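Local coordinates for protein Ulp1-like SUMO protease (Chaetomium thermophilum, PDB 6DG4) that probably removes SUMO from its conjugates as a Ulp1-type cysteine protease, of which this chain is the C-terminal catalytic domain, at residues K52-T57 with Q231-A236; F70-Y75 with G242-D247; K88-T93 with L123-I128; R147-H152 with E185-D190; G203-T208 with Y223-L228. All blocks are in the same frame, centred on the assembly; numbering follows the deposited sequence.

Contact 1 (K52-T57 with Q231-A236); sequences KLLPAT and QRQRIA
Leu-53 and Leu-54 press as neighbouring knobs on helix 228-241, where the loop joining helix 46-50 to helix 62-80 packs across this helix of the C48 peptidase catalytic domain. The small Ala-236 provides the hollow: its CB takes CD2 of Leu-53 on one flank and CD2 of Leu-54 on another, each at 3.7 Å. With CG of Leu-53 anti to the backbone N (chi1 176°), its CD1 lies over the backbone of Arg-232 while CD2 reaches Ala-236 and, more loosely, CG2 of Ile-235. CD2 of Leu-54 also settles beside CA of Gln-233 at 3.9 Å. Phe-49 and helix 17-27 close round the same leucine and alanine. Arg-232 is the bump going the other way. Its chain, extended from CG to NE, runs into the curl of loop 53-56, where three backbone carbonyls approach it. NH1 donates to Leu-53 O at 3.0 Å with a fairly straight N-H...O angle of 165°, the oxygen lying at the edge in the guanidinium plane, whereas Pro-55 O and Ala-56 O sit over one face. NH1 also bonds Ala-58 O, and NH2 forms a salt bridge with Asp-201, so the guanidinium is fixed in rotation from several sides. One water completes the grip, accepting from Arg-232 NE at 2.8 Å and donating to Ala-56 O at 2.8 Å.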
# COMPACT_ATOMS: atom_id res chain seq x y z
N LYS A 52 14.06 -8.09 7.59
CA LYS A 52 12.85 -8.10 6.78
C LYS A 52 12.55 -6.76 6.12
O LYS A 52 11.43 -6.54 5.65
CB LYS A 52 11.66 -8.57 7.63
CG LYS A 52 11.88 -9.91 8.33
CD LYS A 52 12.10 -11.04 7.34
CE LYS A 52 12.33 -12.38 8.05
NZ LYS A 52 12.45 -13.50 7.09
N LEU A 53 13.53 -5.86 6.05
CA LEU A 53 13.32 -4.58 5.39
C LEU A 53 14.61 -3.98 4.84
O LEU A 53 14.71 -3.70 3.64
CB LEU A 53 12.64 -3.58 6.34
CG LEU A 53 12.44 -2.16 5.80
CD1 LEU A 53 11.73 -2.11 4.45
CD2 LEU A 53 11.66 -1.34 6.82
N LEU A 54 15.60 -3.76 5.69
CA LEU A 54 16.72 -2.91 5.31
C LEU A 54 17.71 -3.51 4.31
O LEU A 54 18.19 -2.77 3.44
CB LEU A 54 17.47 -2.42 6.55
CG LEU A 54 16.70 -1.38 7.35
CD1 LEU A 54 17.39 -1.14 8.69
CD2 LEU A 54 16.56 -0.08 6.56
N PRO A 55 18.07 -4.79 4.39
CA PRO A 55 18.99 -5.32 3.38
C PRO A 55 18.40 -5.17 1.98
O PRO A 55 17.21 -5.41 1.76
CB PRO A 55 19.16 -6.79 3.76
CG PRO A 55 18.80 -6.85 5.21
CD PRO A 55 17.71 -5.81 5.38
N ALA A 56 19.25 -4.75 1.04
CA ALA A 56 18.79 -4.47 -0.31
C ALA A 56 18.21 -5.71 -1.00
O ALA A 56 17.47 -5.56 -1.98
CB ALA A 56 19.94 -3.91 -1.14
N THR A 57 18.53 -6.91 -0.51
CA THR A 57 18.00 -8.13 -1.10
C THR A 57 17.02 -8.87 -0.19
O THR A 57 16.69 -10.02 -0.47
CB THR A 57 19.13 -9.08 -1.54
OG1 THR A 57 19.86 -9.56 -0.40
CG2 THR A 57 20.08 -8.39 -2.51
N GLN A 231 14.82 3.34 -0.82
CA GLN A 231 13.43 3.35 -0.39
C GLN A 231 13.22 2.47 0.83
O GLN A 231 12.38 2.78 1.68
CB GLN A 231 12.54 2.91 -1.54
CG GLN A 231 11.04 2.93 -1.26
CD GLN A 231 10.44 4.31 -1.12
OE1 GLN A 231 11.08 5.26 -0.67
NE2 GLN A 231 9.17 4.41 -1.51
N ARG A 232 13.96 1.36 0.95
CA ARG A 232 13.87 0.55 2.16
C ARG A 232 14.24 1.36 3.39
O ARG A 232 13.59 1.23 4.44
CB ARG A 232 14.76 -0.68 2.04
CG ARG A 232 14.31 -1.66 0.99
CD ARG A 232 15.45 -2.61 0.62
NE ARG A 232 15.04 -3.55 -0.41
CZ ARG A 232 14.48 -4.74 -0.18
NH1 ARG A 232 14.26 -5.13 1.07
NH2 ARG A 232 14.12 -5.51 -1.19
N GLN A 233 15.30 2.17 3.30
CA GLN A 233 15.70 3.01 4.42
C GLN A 233 14.63 4.04 4.74
O GLN A 233 14.36 4.33 5.91
CB GLN A 233 16.99 3.74 4.11
CG GLN A 233 18.19 2.89 3.95
CD GLN A 233 19.43 3.76 3.81
OE1 GLN A 233 20.32 3.75 4.66
NE2 GLN A 233 19.47 4.54 2.75
N ARG A 234 14.02 4.62 3.70
CA ARG A 234 12.98 5.61 3.91
C ARG A 234 11.74 5.00 4.56
O ARG A 234 11.15 5.59 5.46
CB ARG A 234 12.62 6.28 2.59
CG ARG A 234 13.78 7.07 1.97
CD ARG A 234 13.35 7.87 0.74
NE ARG A 234 12.29 8.80 1.12
CZ ARG A 234 12.48 9.94 1.78
NH1 ARG A 234 13.69 10.36 2.11
NH2 ARG A 234 11.43 10.66 2.12
N ILE A 235 11.35 3.80 4.11
CA ILE A 235 10.23 3.10 4.74
C ILE A 235 10.54 2.84 6.20
O ILE A 235 9.68 3.03 7.08
CB ILE A 235 9.92 1.80 3.97
CG1 ILE A 235 9.35 2.11 2.59
CG2 ILE A 235 8.94 0.93 4.77
CD1 ILE A 235 9.42 0.93 1.64
N ALA A 236 11.76 2.40 6.49
CA ALA A 236 12.16 2.16 7.88
C ALA A 236 12.02 3.44 8.71
O ALA A 236 11.49 3.41 9.82
CB ALA A 236 13.60 1.65 7.93
O HOH W 1 16.30 -3.17 -2.93

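Contact 2 (F70-Y75 with G242-D247); sequences FYIADY and GGFKGD
The Tyr-71 ring stands with one face against the backbone of Gly-242 and Gly-243. Gly-243 CA lies 3.5 Å from the ring centroid, 13° off the normal, a CH-pi contact over the middle of the face, while Gly-242 O comes within 3.3 Å of ring atom CE1. A side chain on Gly-243 would run into CD1 of this ring, so the close approach depends on glycine, which the backbone angles there also demand. Phe-244 is turned differently: its ring meets the helix by an edge, with Tyr-71 O near the ring plane 3.6 Å from CD2. CE2 of Phe-244 also lies 3.7 Å from CG1 of Ile-72, the two side chains alongside and pointing the same way. Helix 228-241 ends here in a Schellman motif at Gly-242, and the chain then passes through an inverse gamma turn centred on Phe-244, which carries this ring onto helix 62-80. An alanine in place of Tyr-71 removes the ring and would probably open a gap over Gly-242 and Gly-243, the CH-pi contact lost. Tyr-75, its CG anti to the backbone N (chi1 168°), brings ring edge CD1 to 3.4 Å from Phe-244 O; its hydroxyl bonds Asp-251. A water links the backbones, donating to Tyr-71 O and accepting from Phe-244 N at 2.8 Å.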
# COMPACT_ATOMS: atom_id res chain seq x y z
N PHE A 70 -0.93 0.97 5.74
CA PHE A 70 -1.87 1.61 6.65
C PHE A 70 -1.49 3.07 6.90
O PHE A 70 -2.37 3.94 7.00
CB PHE A 70 -1.95 0.84 7.97
CG PHE A 70 -3.01 -0.24 7.99
CD1 PHE A 70 -3.14 -1.13 6.94
CD2 PHE A 70 -3.86 -0.36 9.07
CE1 PHE A 70 -4.13 -2.12 6.96
CE2 PHE A 70 -4.83 -1.34 9.09
CZ PHE A 70 -4.96 -2.22 8.04
N TYR A 71 -0.19 3.37 6.97
CA TYR A 71 0.23 4.76 7.15
C TYR A 71 -0.08 5.62 5.93
O TYR A 71 -0.36 6.82 6.08
CB TYR A 71 1.72 4.85 7.50
CG TYR A 71 2.06 4.58 8.96
CD1 TYR A 71 1.32 5.15 9.98
CD2 TYR A 71 3.13 3.77 9.31
CE1 TYR A 71 1.62 4.92 11.31
CE2 TYR A 71 3.44 3.53 10.64
CZ TYR A 71 2.68 4.12 11.64
OH TYR A 71 2.98 3.89 12.97
N ILE A 72 -0.02 5.05 4.71
CA ILE A 72 -0.42 5.79 3.52
C ILE A 72 -1.87 6.21 3.65
O ILE A 72 -2.23 7.38 3.45
CB ILE A 72 -0.22 4.93 2.25
CG1 ILE A 72 1.23 4.51 2.09
CG2 ILE A 72 -0.69 5.69 1.01
CD1 ILE A 72 1.44 3.48 0.99
N ALA A 73 -2.74 5.25 3.95
CA ALA A 73 -4.16 5.54 4.06
C ALA A 73 -4.41 6.58 5.14
O ALA A 73 -5.22 7.50 4.94
CB ALA A 73 -4.93 4.26 4.36
N ASP A 74 -3.73 6.46 6.27
CA ASP A 74 -3.97 7.41 7.35
C ASP A 74 -3.50 8.82 6.98
O ASP A 74 -4.13 9.81 7.38
CB ASP A 74 -3.29 6.94 8.63
CG ASP A 74 -3.85 7.61 9.85
OD1 ASP A 74 -5.07 7.47 10.09
OD2 ASP A 74 -3.08 8.28 10.55
N TYR A 75 -2.41 8.93 6.22
CA TYR A 75 -2.01 10.24 5.72
C TYR A 75 -3.15 10.89 4.94
O TYR A 75 -3.49 12.05 5.16
CB TYR A 75 -0.73 10.17 4.86
CG TYR A 75 -0.56 11.48 4.14
CD1 TYR A 75 0.05 12.57 4.75
CD2 TYR A 75 -1.09 11.66 2.87
CE1 TYR A 75 0.13 13.79 4.11
CE2 TYR A 75 -1.01 12.87 2.22
CZ TYR A 75 -0.40 13.93 2.84
OH TYR A 75 -0.35 15.12 2.18
N GLY A 242 6.53 6.84 13.14
CA GLY A 242 5.11 6.74 13.38
C GLY A 242 4.24 7.22 12.25
O GLY A 242 3.09 7.61 12.50
N GLY A 243 4.74 7.25 11.01
CA GLY A 243 3.91 7.49 9.86
C GLY A 243 4.40 8.62 8.98
O GLY A 243 5.49 9.19 9.18
N PHE A 244 3.59 8.94 7.97
CA PHE A 244 3.88 9.99 7.00
C PHE A 244 3.41 11.32 7.57
O PHE A 244 2.38 11.87 7.19
CB PHE A 244 3.21 9.69 5.66
CG PHE A 244 3.76 8.49 4.96
CD1 PHE A 244 4.95 8.57 4.27
CD2 PHE A 244 3.08 7.29 4.98
CE1 PHE A 244 5.46 7.46 3.62
CE2 PHE A 244 3.59 6.18 4.34
CZ PHE A 244 4.78 6.27 3.65
N LYS A 245 4.19 11.83 8.51
CA LYS A 245 3.89 13.06 9.22
C LYS A 245 5.21 13.68 9.65
O LYS A 245 6.26 13.03 9.64
CB LYS A 245 2.99 12.79 10.43
CG LYS A 245 3.63 11.87 11.45
CD LYS A 245 2.71 11.58 12.64
CE LYS A 245 3.45 10.75 13.68
NZ LYS A 245 2.67 10.53 14.93
N GLY A 246 5.15 14.95 10.02
CA GLY A 246 6.38 15.61 10.44
C GLY A 246 7.36 15.64 9.30
O GLY A 246 7.04 16.09 8.19
N ASP A 247 8.57 15.11 9.53
CA ASP A 247 9.58 15.12 8.49
C ASP A 247 9.11 14.36 7.26
O ASP A 247 9.58 14.63 6.15
CB ASP A 247 10.87 14.48 8.98
CG ASP A 247 11.64 15.36 9.93
OD1 ASP A 247 11.11 16.36 10.45
OD2 ASP A 247 12.82 15.02 10.15
O HOH W 2 0.83 8.25 8.13

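Contact 3 (K88-T93 with L123-I128); sequences KCTAFT and LDIDTI
Lys-88 bends at chi2 (-66°) and then runs straight, which brings NZ to the backbone O of Asp-124, while Asp-124, with CG anti to its own backbone N (chi1 178°), brings OD1 to the same NZ. NZ donates to Asp-124 O at 2.9 Å, in the carbonyl plane, and makes a salt bridge with OD1 at 3.0 Å, reached from above the carboxylate plane. A water carries the lysine on to Asp-126 OD1. Beyond this polar end, strands 89-91 and 127-134 pair in parallel at one margin of the mixed sheet. Lys-88 O accepts from Asp-126 N at 2.8 Å and from Thr-127 N at 3.1 Å, and Thr-127 O takes Thr-90 N at 2.9 Å. On the face of Thr-90 and Ile-128 the side chains lie alongside, and Ile-128 CG2 meets the Phe-92 ring at its edge, 3.5 Å from CE1. With two acidic side chains around one ammonium, Lys-88 probably stays protonated and balances their charge where the pairing begins.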
# COMPACT_ATOMS: atom_id res chain seq x y z
N LYS A 88 -11.40 8.29 3.02
CA LYS A 88 -11.12 8.54 1.62
C LYS A 88 -10.10 7.56 1.05
O LYS A 88 -10.12 7.28 -0.15
CB LYS A 88 -10.65 9.98 1.41
CG LYS A 88 -11.80 10.99 1.49
CD LYS A 88 -12.78 10.80 0.34
CE LYS A 88 -13.92 11.80 0.38
NZ LYS A 88 -14.83 11.60 -0.79
N CYS A 89 -9.22 7.02 1.89
CA CYS A 89 -8.29 5.97 1.50
C CYS A 89 -8.33 4.91 2.58
O CYS A 89 -8.24 5.23 3.77
CB CYS A 89 -6.87 6.51 1.35
SG CYS A 89 -5.67 5.31 0.70
N THR A 90 -8.49 3.65 2.18
CA THR A 90 -8.50 2.58 3.16
C THR A 90 -7.66 1.42 2.66
O THR A 90 -7.41 1.27 1.47
CB THR A 90 -9.92 2.17 3.55
OG1 THR A 90 -9.85 1.27 4.66
CG2 THR A 90 -10.63 1.50 2.39
N ALA A 91 -7.20 0.61 3.61
CA ALA A 91 -6.27 -0.46 3.32
C ALA A 91 -6.70 -1.71 4.05
O ALA A 91 -7.33 -1.66 5.11
CB ALA A 91 -4.85 -0.10 3.77
N PHE A 92 -6.31 -2.84 3.48
CA PHE A 92 -6.58 -4.15 4.05
C PHE A 92 -5.29 -4.79 4.55
O PHE A 92 -4.18 -4.44 4.12
CB PHE A 92 -7.27 -5.04 3.03
CG PHE A 92 -8.70 -4.70 2.80
CD1 PHE A 92 -9.05 -3.70 1.92
CD2 PHE A 92 -9.70 -5.35 3.51
CE1 PHE A 92 -10.38 -3.38 1.72
CE2 PHE A 92 -11.02 -5.02 3.30
CZ PHE A 92 -11.36 -4.03 2.41
N THR A 93 -5.47 -5.73 5.48
CA THR A 93 -4.35 -6.48 6.02
C THR A 93 -4.01 -7.66 5.10
O THR A 93 -4.68 -7.92 4.10
CB THR A 93 -4.69 -7.02 7.41
OG1 THR A 93 -5.63 -8.09 7.29
CG2 THR A 93 -5.24 -5.90 8.30
N LEU A 123 -18.90 4.38 -2.63
CA LEU A 123 -18.58 5.32 -3.71
C LEU A 123 -17.94 6.61 -3.21
O LEU A 123 -17.39 7.35 -4.02
CB LEU A 123 -19.83 5.62 -4.54
CG LEU A 123 -20.44 4.42 -5.26
CD1 LEU A 123 -21.68 4.86 -6.03
CD2 LEU A 123 -19.45 3.78 -6.21
N ASP A 124 -18.00 6.88 -1.90
CA ASP A 124 -17.34 8.04 -1.31
C ASP A 124 -15.86 7.79 -1.06
O ASP A 124 -15.11 8.75 -0.83
CB ASP A 124 -18.05 8.39 0.01
CG ASP A 124 -17.42 9.57 0.74
OD1 ASP A 124 -17.47 10.70 0.20
OD2 ASP A 124 -16.89 9.38 1.86
N ILE A 125 -15.41 6.55 -1.09
CA ILE A 125 -13.99 6.24 -0.94
C ILE A 125 -13.29 6.58 -2.24
O ILE A 125 -13.79 6.27 -3.33
CB ILE A 125 -13.82 4.75 -0.59
CG1 ILE A 125 -14.58 4.39 0.68
CG2 ILE A 125 -12.35 4.40 -0.46
CD1 ILE A 125 -14.65 2.88 0.94
N ASP A 126 -12.10 7.20 -2.15
CA ASP A 126 -11.28 7.43 -3.33
C ASP A 126 -10.39 6.24 -3.69
O ASP A 126 -10.24 5.92 -4.87
CB ASP A 126 -10.36 8.63 -3.13
CG ASP A 126 -11.09 9.96 -3.11
OD1 ASP A 126 -12.23 10.05 -3.61
OD2 ASP A 126 -10.51 10.92 -2.58
N THR A 127 -9.78 5.59 -2.69
CA THR A 127 -8.76 4.58 -2.94
C THR A 127 -8.88 3.46 -1.93
O THR A 127 -8.87 3.72 -0.72
CB THR A 127 -7.37 5.21 -2.82
OG1 THR A 127 -7.31 6.37 -3.64
CG2 THR A 127 -6.30 4.24 -3.23
N ILE A 128 -8.96 2.23 -2.42
CA ILE A 128 -8.91 1.02 -1.60
C ILE A 128 -7.64 0.27 -1.98
O ILE A 128 -7.47 -0.13 -3.14
CB ILE A 128 -10.16 0.15 -1.82
CG1 ILE A 128 -11.43 0.93 -1.46
CG2 ILE A 128 -10.05 -1.14 -1.00
CD1 ILE A 128 -12.71 0.18 -1.80
O HOH W 3 -13.67 12.25 -3.08

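Contact 4 (R147-H152 with E185-D190); sequences RRTVSH and EWQAVD
Trp-186 lays one face of its indole over the backbone of Arg-148: CA sits 3.5 Å from the centroid of the six-membered ring, 10° off its normal, in a CH-pi contact. The arginine side chain slants across the indole, CD resting 3.7 Å from Trp-186 CE2, and NH1 goes on to Pro-145 O. Past the tryptophan the two backbones zip up in parallel. Gln-187 N donates to Arg-148 O at 3.1 Å, Gln-187 O accepts from Val-150 N at 3.0 Å, and Val-189 N reaches Val-150 O at 2.9 Å. Thr-149 CG2 touches Val-189 CG2 at 3.7 Å. Ser-151, its OG anti to the carbonyl carbon (chi1 -56°), turns the hydroxyl to donate to Val-189 O at 2.7 Å. These strands are the two ends of a beta-alpha-beta crossover through helix 163-177, with 187-188 outermost in the mixed sheet of the catalytic domain. Val-173 and Leu-177 of that helix, with Ile-143 and Phe-181, enclose the indole, so an alanine in place of Trp-186 would probably leave a gap between helix and sheet and Arg-148 without its aromatic partner. A water accepting from His-152 N extends the ladder to Asp-190, whose OD1 is held by Gly-161 N and Lys-166. At the opposite end, Arg-148 and Thr-149 both face Arg-144 in a G1 beta bulge.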
# COMPACT_ATOMS: atom_id res chain seq x y z
N ARG A 147 -13.91 6.60 -9.48
CA ARG A 147 -13.62 6.42 -10.89
C ARG A 147 -14.27 5.18 -11.47
O ARG A 147 -14.24 5.00 -12.70
CB ARG A 147 -12.10 6.35 -11.09
CG ARG A 147 -11.45 7.65 -10.69
CD ARG A 147 -9.99 7.70 -10.97
NE ARG A 147 -9.41 8.83 -10.26
CZ ARG A 147 -9.31 10.06 -10.75
NH1 ARG A 147 -9.74 10.35 -11.97
NH2 ARG A 147 -8.77 11.01 -10.00
N ARG A 148 -14.86 4.34 -10.63
CA ARG A 148 -15.47 3.09 -11.05
C ARG A 148 -14.43 2.20 -11.75
O ARG A 148 -14.69 1.60 -12.79
CB ARG A 148 -16.70 3.29 -11.93
CG ARG A 148 -17.72 4.31 -11.42
CD ARG A 148 -18.44 3.90 -10.14
NE ARG A 148 -19.59 4.77 -9.93
CZ ARG A 148 -19.55 5.95 -9.31
NH1 ARG A 148 -18.43 6.39 -8.79
NH2 ARG A 148 -20.65 6.68 -9.23
N THR A 149 -13.24 2.10 -11.15
CA THR A 149 -12.21 1.25 -11.71
C THR A 149 -11.65 0.28 -10.69
O THR A 149 -11.64 0.54 -9.48
CB THR A 149 -11.04 2.05 -12.33
OG1 THR A 149 -10.36 2.79 -11.32
CG2 THR A 149 -11.55 2.97 -13.42
N VAL A 150 -11.16 -0.85 -11.20
CA VAL A 150 -10.32 -1.76 -10.44
C VAL A 150 -9.01 -1.91 -11.20
O VAL A 150 -8.97 -1.84 -12.43
CB VAL A 150 -10.97 -3.14 -10.21
CG1 VAL A 150 -12.35 -2.98 -9.55
CG2 VAL A 150 -11.08 -3.92 -11.52
N SER A 151 -7.93 -2.14 -10.45
CA SER A 151 -6.62 -2.29 -11.04
C SER A 151 -5.81 -3.29 -10.23
O SER A 151 -6.01 -3.45 -9.02
CB SER A 151 -5.83 -0.97 -11.07
OG SER A 151 -6.55 0.05 -11.75
N HIS A 152 -4.87 -3.93 -10.91
CA HIS A 152 -3.90 -4.81 -10.27
C HIS A 152 -2.53 -4.40 -10.79
O HIS A 152 -2.27 -4.49 -12.00
CB HIS A 152 -4.20 -6.26 -10.62
CG HIS A 152 -3.23 -7.24 -10.02
ND1 HIS A 152 -2.72 -8.30 -10.73
CD2 HIS A 152 -2.68 -7.30 -8.79
CE1 HIS A 152 -1.90 -8.99 -9.96
NE2 HIS A 152 -1.86 -8.40 -8.77
N GLU A 185 -20.51 0.37 -16.33
CA GLU A 185 -19.83 1.61 -15.98
C GLU A 185 -18.57 1.38 -15.16
O GLU A 185 -17.83 2.34 -14.93
CB GLU A 185 -20.81 2.57 -15.28
CG GLU A 185 -21.79 3.21 -16.29
CD GLU A 185 -22.91 4.03 -15.68
OE1 GLU A 185 -22.65 4.97 -14.90
OE2 GLU A 185 -24.08 3.77 -16.04
N TRP A 186 -18.30 0.14 -14.76
CA TRP A 186 -17.04 -0.24 -14.12
C TRP A 186 -16.09 -0.81 -15.16
O TRP A 186 -16.51 -1.39 -16.16
CB TRP A 186 -17.29 -1.29 -13.03
CG TRP A 186 -17.80 -0.67 -11.76
CD1 TRP A 186 -19.08 -0.31 -11.47
CD2 TRP A 186 -17.01 -0.30 -10.62
NE1 TRP A 186 -19.15 0.24 -10.21
CE2 TRP A 186 -17.89 0.27 -9.68
CE3 TRP A 186 -15.65 -0.41 -10.31
CZ2 TRP A 186 -17.44 0.73 -8.44
CZ3 TRP A 186 -15.22 0.05 -9.08
CH2 TRP A 186 -16.11 0.62 -8.17
N GLN A 187 -14.79 -0.63 -14.93
CA GLN A 187 -13.81 -1.24 -15.79
C GLN A 187 -12.53 -1.53 -15.03
O GLN A 187 -12.23 -0.90 -14.00
CB GLN A 187 -13.46 -0.38 -17.01
CG GLN A 187 -12.90 0.96 -16.69
CD GLN A 187 -12.89 1.87 -17.90
OE1 GLN A 187 -12.08 1.70 -18.82
NE2 GLN A 187 -13.80 2.84 -17.92
N ALA A 188 -11.79 -2.49 -15.54
CA ALA A 188 -10.44 -2.76 -15.08
C ALA A 188 -9.49 -1.91 -15.90
O ALA A 188 -9.60 -1.84 -17.13
CB ALA A 188 -10.11 -4.24 -15.26
N VAL A 189 -8.57 -1.22 -15.22
CA VAL A 189 -7.63 -0.31 -15.85
C VAL A 189 -6.23 -0.72 -15.43
O VAL A 189 -5.96 -0.92 -14.24
CB VAL A 189 -7.89 1.15 -15.44
CG1 VAL A 189 -6.77 2.06 -15.93
CG2 VAL A 189 -9.24 1.61 -15.97
N ASP A 190 -5.33 -0.85 -16.41
CA ASP A 190 -3.92 -1.08 -16.13
C ASP A 190 -3.18 0.25 -16.06
O ASP A 190 -3.46 1.17 -16.84
CB ASP A 190 -3.28 -1.94 -17.23
CG ASP A 190 -3.63 -3.41 -17.11
OD1 ASP A 190 -3.69 -3.96 -15.99
OD2 ASP A 190 -3.82 -4.04 -18.16
O HOH W 4 -15.08 3.27 -15.24
O HOH W 5 -5.00 -3.44 -13.68

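Contact 5 (G203-T208 with Y223-L228); sequences GVFTIT and YTEAQL
Tyr-223 meets Thr-208 face on: the CG2 methyl stands 3.5 Å from the ring centroid, 12° off the normal, a CH-pi contact over the centre. The tyrosine CG sits between its backbone N and carbonyl carbon (chi1 74°), which sends the ring in toward helix 202-215. At its edge OH lies 3.4 Å from Phe-205 CD1, near the planes of both rings, and the hydroxyl bonds Asn-209. Thr-224 N donates to Gln-227 OE1 across the short 3-10 turn 225-227. The extended Glu-225 chain crosses the rim of Phe-205, OE2 ending 3.6 Å from CE2 at the ring edge; the carboxylate is fixed by the backbone N atoms of Thr-197 and Asn-198. This is the connection between consecutive helices 202-215 and 228-241 of the Ulp1 catalytic domain, folding back on the first of them. Leu-228, opening the second helix, divides its branches. Leu-228 CD1 stands over the centre of the Phe-205 face, 3.6 Å from the centroid, 12° off the normal, a CH-pi contact, and CD2 packs against Val-204 CG1 at 3.8 Å. Within helix 202-215, Thr-208 OG1 donates to Val-204 O at 2.8 Å, which Thr-208 N reaches from the opposite face of the carbonyl plane.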
# COMPACT_ATOMS: atom_id res chain seq x y z
N GLY A 203 7.88 -6.42 -2.46
CA GLY A 203 7.23 -5.71 -1.38
C GLY A 203 7.51 -4.22 -1.41
O GLY A 203 6.65 -3.42 -1.03
N VAL A 204 8.70 -3.83 -1.86
CA VAL A 204 9.02 -2.41 -1.94
C VAL A 204 8.28 -1.76 -3.10
O VAL A 204 7.78 -0.63 -2.99
CB VAL A 204 10.54 -2.19 -2.02
CG1 VAL A 204 10.85 -0.72 -1.81
CG2 VAL A 204 11.29 -3.05 -1.00
N PHE A 205 8.19 -2.46 -4.24
CA PHE A 205 7.36 -1.97 -5.33
C PHE A 205 5.91 -1.81 -4.88
O PHE A 205 5.24 -0.82 -5.22
CB PHE A 205 7.40 -2.95 -6.50
CG PHE A 205 8.62 -2.85 -7.37
CD1 PHE A 205 8.81 -1.75 -8.20
CD2 PHE A 205 9.55 -3.87 -7.42
CE1 PHE A 205 9.91 -1.67 -9.03
CE2 PHE A 205 10.65 -3.79 -8.25
CZ PHE A 205 10.83 -2.69 -9.05
N THR A 206 5.39 -2.80 -4.15
CA THR A 206 3.99 -2.75 -3.70
C THR A 206 3.74 -1.52 -2.83
O THR A 206 2.77 -0.79 -3.04
CB THR A 206 3.66 -4.06 -2.96
OG1 THR A 206 3.68 -5.15 -3.89
CG2 THR A 206 2.30 -4.03 -2.29
N ILE A 207 4.62 -1.27 -1.85
CA ILE A 207 4.45 -0.09 -1.00
C ILE A 207 4.56 1.19 -1.82
O ILE A 207 3.79 2.14 -1.63
CB ILE A 207 5.50 -0.11 0.13
CG1 ILE A 207 5.22 -1.22 1.14
CG2 ILE A 207 5.54 1.25 0.84
CD1 ILE A 207 6.40 -1.52 2.05
N THR A 208 5.54 1.25 -2.72
CA THR A 208 5.79 2.49 -3.44
C THR A 208 4.67 2.79 -4.42
O THR A 208 4.25 3.94 -4.57
CB THR A 208 7.16 2.43 -4.13
OG1 THR A 208 8.17 2.15 -3.16
CG2 THR A 208 7.49 3.75 -4.80
N TYR A 223 9.80 6.80 -10.13
CA TYR A 223 10.88 6.08 -9.46
C TYR A 223 11.40 4.97 -10.36
O TYR A 223 10.85 4.68 -11.42
CB TYR A 223 10.42 5.57 -8.07
CG TYR A 223 9.49 4.38 -8.07
CD1 TYR A 223 8.11 4.53 -8.25
CD2 TYR A 223 9.97 3.10 -7.87
CE1 TYR A 223 7.26 3.44 -8.24
CE2 TYR A 223 9.13 2.00 -7.86
CZ TYR A 223 7.78 2.17 -8.04
OH TYR A 223 6.97 1.05 -8.02
N THR A 224 12.52 4.37 -9.92
CA THR A 224 13.15 3.26 -10.61
C THR A 224 13.49 2.15 -9.62
O THR A 224 13.59 2.37 -8.41
CB THR A 224 14.47 3.68 -11.27
OG1 THR A 224 15.44 3.89 -10.24
CG2 THR A 224 14.31 4.96 -12.09
N GLU A 225 13.71 0.95 -10.17
CA GLU A 225 14.11 -0.18 -9.34
C GLU A 225 15.42 0.08 -8.60
O GLU A 225 15.58 -0.32 -7.45
CB GLU A 225 14.22 -1.44 -10.21
CG GLU A 225 14.56 -2.69 -9.41
CD GLU A 225 14.44 -3.96 -10.22
OE1 GLU A 225 15.04 -4.03 -11.32
OE2 GLU A 225 13.76 -4.91 -9.76
N ALA A 226 16.37 0.76 -9.25
CA ALA A 226 17.66 1.00 -8.62
C ALA A 226 17.57 1.90 -7.39
O ALA A 226 18.51 1.93 -6.59
CB ALA A 226 18.64 1.59 -9.63
N GLN A 227 16.47 2.63 -7.22
CA GLN A 227 16.25 3.46 -6.05
C GLN A 227 15.69 2.70 -4.86
O GLN A 227 15.55 3.27 -3.77
CB GLN A 227 15.30 4.61 -6.39
CG GLN A 227 15.86 5.59 -7.38
CD GLN A 227 14.80 6.51 -7.95
OE1 GLN A 227 13.61 6.30 -7.74
NE2 GLN A 227 15.23 7.51 -8.68
N LEU A 228 15.39 1.42 -5.01
CA LEU A 228 14.68 0.72 -3.95
C LEU A 228 15.53 0.41 -2.72
O LEU A 228 14.97 0.38 -1.62
CB LEU A 228 13.97 -0.52 -4.49
CG LEU A 228 12.90 -0.19 -5.53
CD1 LEU A 228 12.17 -1.44 -5.94
CD2 LEU A 228 11.91 0.87 -5.05

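Overall arrangement
Contacts 2, 3 and 5 are buried, whereas contacts 1 and 4 lie farther out and are partly exposed. Contacts 3 and 4 sit on the two outermost strands of one mixed sheet and are built on backbone hydrogen bonds, with a salt bridge added in contact 3 and a tryptophan face in contact 4; they meet where Leu-123 touches Arg-148 and Trp-186. The helical contacts rely instead on side chains: CH-pi and apolar packing in contacts 2 and 5, a carbonyl-bound arginine in contact 1. Contacts 1 and 5 share helix 228-241 as neighbours, about 10 Å between centres, joined by Gln-231 NE2 to Thr-208 OG1. Helix 62-80 connects contact 2 to contact 3 through Phe-70 and Ala-73.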